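PDB 4K61: uncharacterized protein from Bacteroides uniformis, which is of unknown function but belongs to the DUF2874 family, a putative beta-lactamase-inhibitor-like group of the PepSY clan. Local coordinates for residues E64-V69 against S96-E101. Residues are numbered along the deposited sequence; the frame is centred on the assembly and turned at random. Where two conformers were deposited one is given.
Sequences EVPPAV and SIVAVE
Pro66 brings the one ring of this contact and meets Val98 through its CD atom, 4.2 Å from Val98 CG2. The contact is helix-on-sheet packing in a domain assigned to the PepSY-like family. Helix 67-75 and the turn leading into it lie over one face of the antiparallel sheet. Pro66 is the N-cap residue, and its O accepts a weak hydrogen bond from Val69 N. Val98 is the main partner on strand 97-103, and three residues of 64-69 gather round it. No hydrogen bond joins the two segments; the contact is apolar.

Val65 crosses Val98 at about a right angle, with the CG1 atoms of the two residues 3.8 Å apart. Val65 also touches Val86 on the neighbouring strand 82-90, so the turn spans two strands. Val98 in turn touches Trp88 of that strand. Val100 points to the same side, but it reaches Phe73 further along the helix. Val69 meets Val98 tip to tip. Val98 CG1 is anti to its backbone N (chi1 -175°), and it comes within 4.1 Å of Val69 CG1. The second branches pair likewise, with Val69 CG2 4.0 Å from Val98 CG2.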
ATOM      1  N   GLU A  64       8.527  -5.769  -9.853  1.00 27.02           N
ATOM      2  CA  GLU A  64       9.077  -5.660  -8.500  1.00 25.93           C
ATOM      3  C   GLU A  64       8.653  -6.752  -7.537  1.00 23.60           C
ATOM      4  O   GLU A  64       9.229  -6.848  -6.450  1.00 23.78           O
ATOM      5  CB  GLU A  64       8.688  -4.319  -7.895  1.00 23.94           C
ATOM      6  CG  GLU A  64       9.199  -3.111  -8.662  1.00 25.17           C
ATOM      7  CD  GLU A  64      10.700  -2.918  -8.531  1.00 30.16           C
ATOM      8  OE1 GLU A  64      11.330  -3.524  -7.646  1.00 34.86           O
ATOM      9  OE2 GLU A  64      11.269  -2.130  -9.297  1.00 34.10           O
ATOM     10  N   VAL A  65       7.714  -7.600  -7.938  1.00 22.66           N
ATOM     11  CA  VAL A  65       7.174  -8.586  -7.006  1.00 22.95           C
ATOM     12  C   VAL A  65       8.032  -9.842  -6.974  1.00 25.33           C
ATOM     13  O   VAL A  65       8.788 -10.114  -7.896  1.00 27.97           O
ATOM     14  CB  VAL A  65       5.685  -8.920  -7.301  1.00 21.38           C
ATOM     15  CG1 VAL A  65       4.843  -7.651  -7.411  1.00 21.55           C
ATOM     16  CG2 VAL A  65       5.509  -9.800  -8.529  1.00 24.21           C
ATOM     17  N   PRO A  66       7.944 -10.595  -5.869  1.00 26.71           N
ATOM     18  CA  PRO A  66       8.588 -11.888  -5.879  1.00 27.96           C
ATOM     19  C   PRO A  66       8.080 -12.776  -7.021  1.00 27.78           C
ATOM     20  O   PRO A  66       6.889 -12.783  -7.308  1.00 27.13           O
ATOM     21  CB  PRO A  66       8.204 -12.475  -4.515  1.00 28.43           C
ATOM     22  CG  PRO A  66       7.958 -11.282  -3.632  1.00 26.03           C
ATOM     23  CD  PRO A  66       7.300 -10.287  -4.578  1.00 24.32           C
ATOM     24  N   PRO A  67       8.971 -13.572  -7.644  1.00 30.44           N
ATOM     25  CA  PRO A  67       8.541 -14.534  -8.653  1.00 32.34           C
ATOM     26  C   PRO A  67       7.323 -15.385  -8.254  1.00 32.31           C
ATOM     27  O   PRO A  67       6.432 -15.601  -9.077  1.00 32.44           O
ATOM     28  CB  PRO A  67       9.794 -15.410  -8.845  1.00 35.81           C
ATOM     29  CG  PRO A  67      10.923 -14.492  -8.555  1.00 35.99           C
ATOM     30  CD  PRO A  67      10.431 -13.589  -7.458  1.00 33.04           C
ATOM     31  N   ALA A  68       7.274 -15.848  -7.001  1.00 33.67           N
ATOM     32  CA  ALA A  68       6.148 -16.658  -6.516  1.00 31.31           C
ATOM     33  C   ALA A  68       4.831 -15.903  -6.658  1.00 28.45           C
ATOM     34  O   ALA A  68       3.814 -16.481  -7.015  1.00 29.69           O
ATOM     35  CB  ALA A  68       6.362 -17.053  -5.056  1.00 31.50           C
ATOM     36  N   VAL A  69       4.857 -14.607  -6.370  1.00 27.16           N
ATOM     37  CA  VAL A  69       3.685 -13.756  -6.504  1.00 25.56           C
ATOM     38  C   VAL A  69       3.306 -13.566  -7.967  1.00 26.31           C
ATOM     39  O   VAL A  69       2.149 -13.726  -8.328  1.00 25.33           O
ATOM     40  CB  VAL A  69       3.872 -12.410  -5.772  1.00 23.17           C
ATOM     41  CG1 VAL A  69       2.699 -11.485  -6.043  1.00 21.91           C
ATOM     42  CG2 VAL A  69       4.034 -12.652  -4.271  1.00 22.77           C
ATOM     43  N   SER A  96       4.212  -9.155   5.598  1.00 25.69           N
ATOM     44  CA  SER A  96       4.001  -8.232   4.479  1.00 22.48           C
ATOM     45  C   SER A  96       3.012  -8.811   3.446  1.00 21.58           C
ATOM     46  O   SER A  96       2.759 -10.014   3.370  1.00 22.17           O
ATOM     47  CB  SER A  96       5.321  -7.917   3.788  1.00 23.57           C
ATOM     48  OG  SER A  96       6.185  -7.253   4.696  1.00 25.32           O
ATOM     49  N   ILE A  97       2.477  -7.921   2.636  1.00 19.64           N
ATOM     50  CA  ILE A  97       1.462  -8.253   1.630  1.00 19.32           C
ATOM     51  C   ILE A  97       1.819  -7.580   0.326  1.00 17.69           C
ATOM     52  O   ILE A  97       2.220  -6.401   0.332  1.00 18.50           O
ATOM     53  CB  ILE A  97       0.067  -7.774   2.093  1.00 19.67           C
ATOM     54  CG1 ILE A  97      -0.399  -8.581   3.301  1.00 22.38           C
ATOM     55  CG2 ILE A  97      -0.949  -7.850   0.953  1.00 19.59           C
ATOM     56  CD1 ILE A  97      -1.641  -7.977   3.946  1.00 24.62           C
ATOM     57  N   VAL A  98       1.660  -8.289  -0.806  1.00 17.17           N
ATOM     58  CA  VAL A  98       1.656  -7.641  -2.113  1.00 17.34           C
ATOM     59  C   VAL A  98       0.193  -7.389  -2.513  1.00 17.10           C
ATOM     60  O   VAL A  98      -0.579  -8.340  -2.661  1.00 16.28           O
ATOM     61  CB  VAL A  98       2.319  -8.468  -3.227  1.00 18.25           C
ATOM     62  CG1 VAL A  98       2.387  -7.681  -4.525  1.00 18.22           C
ATOM     63  CG2 VAL A  98       3.714  -8.901  -2.826  1.00 19.17           C
ATOM     64  N   ALA A  99      -0.180  -6.124  -2.669  1.00 16.79           N
ATOM     65  CA  ALA A  99      -1.537  -5.774  -3.046  1.00 16.14           C
ATOM     66  C   ALA A  99      -1.543  -5.433  -4.537  1.00 18.19           C
ATOM     67  O   ALA A  99      -0.806  -4.531  -5.012  1.00 18.73           O
ATOM     68  CB  ALA A  99      -2.045  -4.613  -2.230  1.00 17.84           C
ATOM     69  N   VAL A 100      -2.333  -6.183  -5.296  1.00 16.77           N
ATOM     70  CA  VAL A 100      -2.409  -5.969  -6.747  1.00 18.60           C
ATOM     71  C   VAL A 100      -3.816  -5.509  -7.113  1.00 19.13           C
ATOM     72  O   VAL A 100      -4.797  -6.129  -6.707  1.00 18.48           O
ATOM     73  CB  VAL A 100      -2.115  -7.258  -7.516  1.00 18.39           C
ATOM     74  CG1 VAL A 100      -2.264  -7.000  -8.994  1.00 19.58           C
ATOM     75  CG2 VAL A 100      -0.732  -7.768  -7.161  1.00 19.94           C
ATOM     76  N   GLU A 101      -3.915  -4.412  -7.864  1.00 19.09           N
ATOM     77  CA  GLU A 101      -5.213  -3.959  -8.364  0.50 20.52           C
ATOM     78  C   GLU A 101      -5.281  -4.176  -9.862  1.00 21.81           C
ATOM     79  O   GLU A 101      -4.358  -3.779 -10.585  1.00 22.55           O
ATOM     80  CB  GLU A 101      -5.495  -2.496  -8.037  0.50 22.14           C
ATOM     81  CG  GLU A 101      -6.941  -2.153  -8.369  0.50 24.51           C
ATOM     82  CD  GLU A 101      -7.471  -0.904  -7.666  0.50 27.42           C
ATOM     83  OE1 GLU A 101      -6.946  -0.549  -6.582  0.50 25.94           O
ATOM     84  OE2 GLU A 101      -8.462  -0.320  -8.174  0.50 28.93           O
TER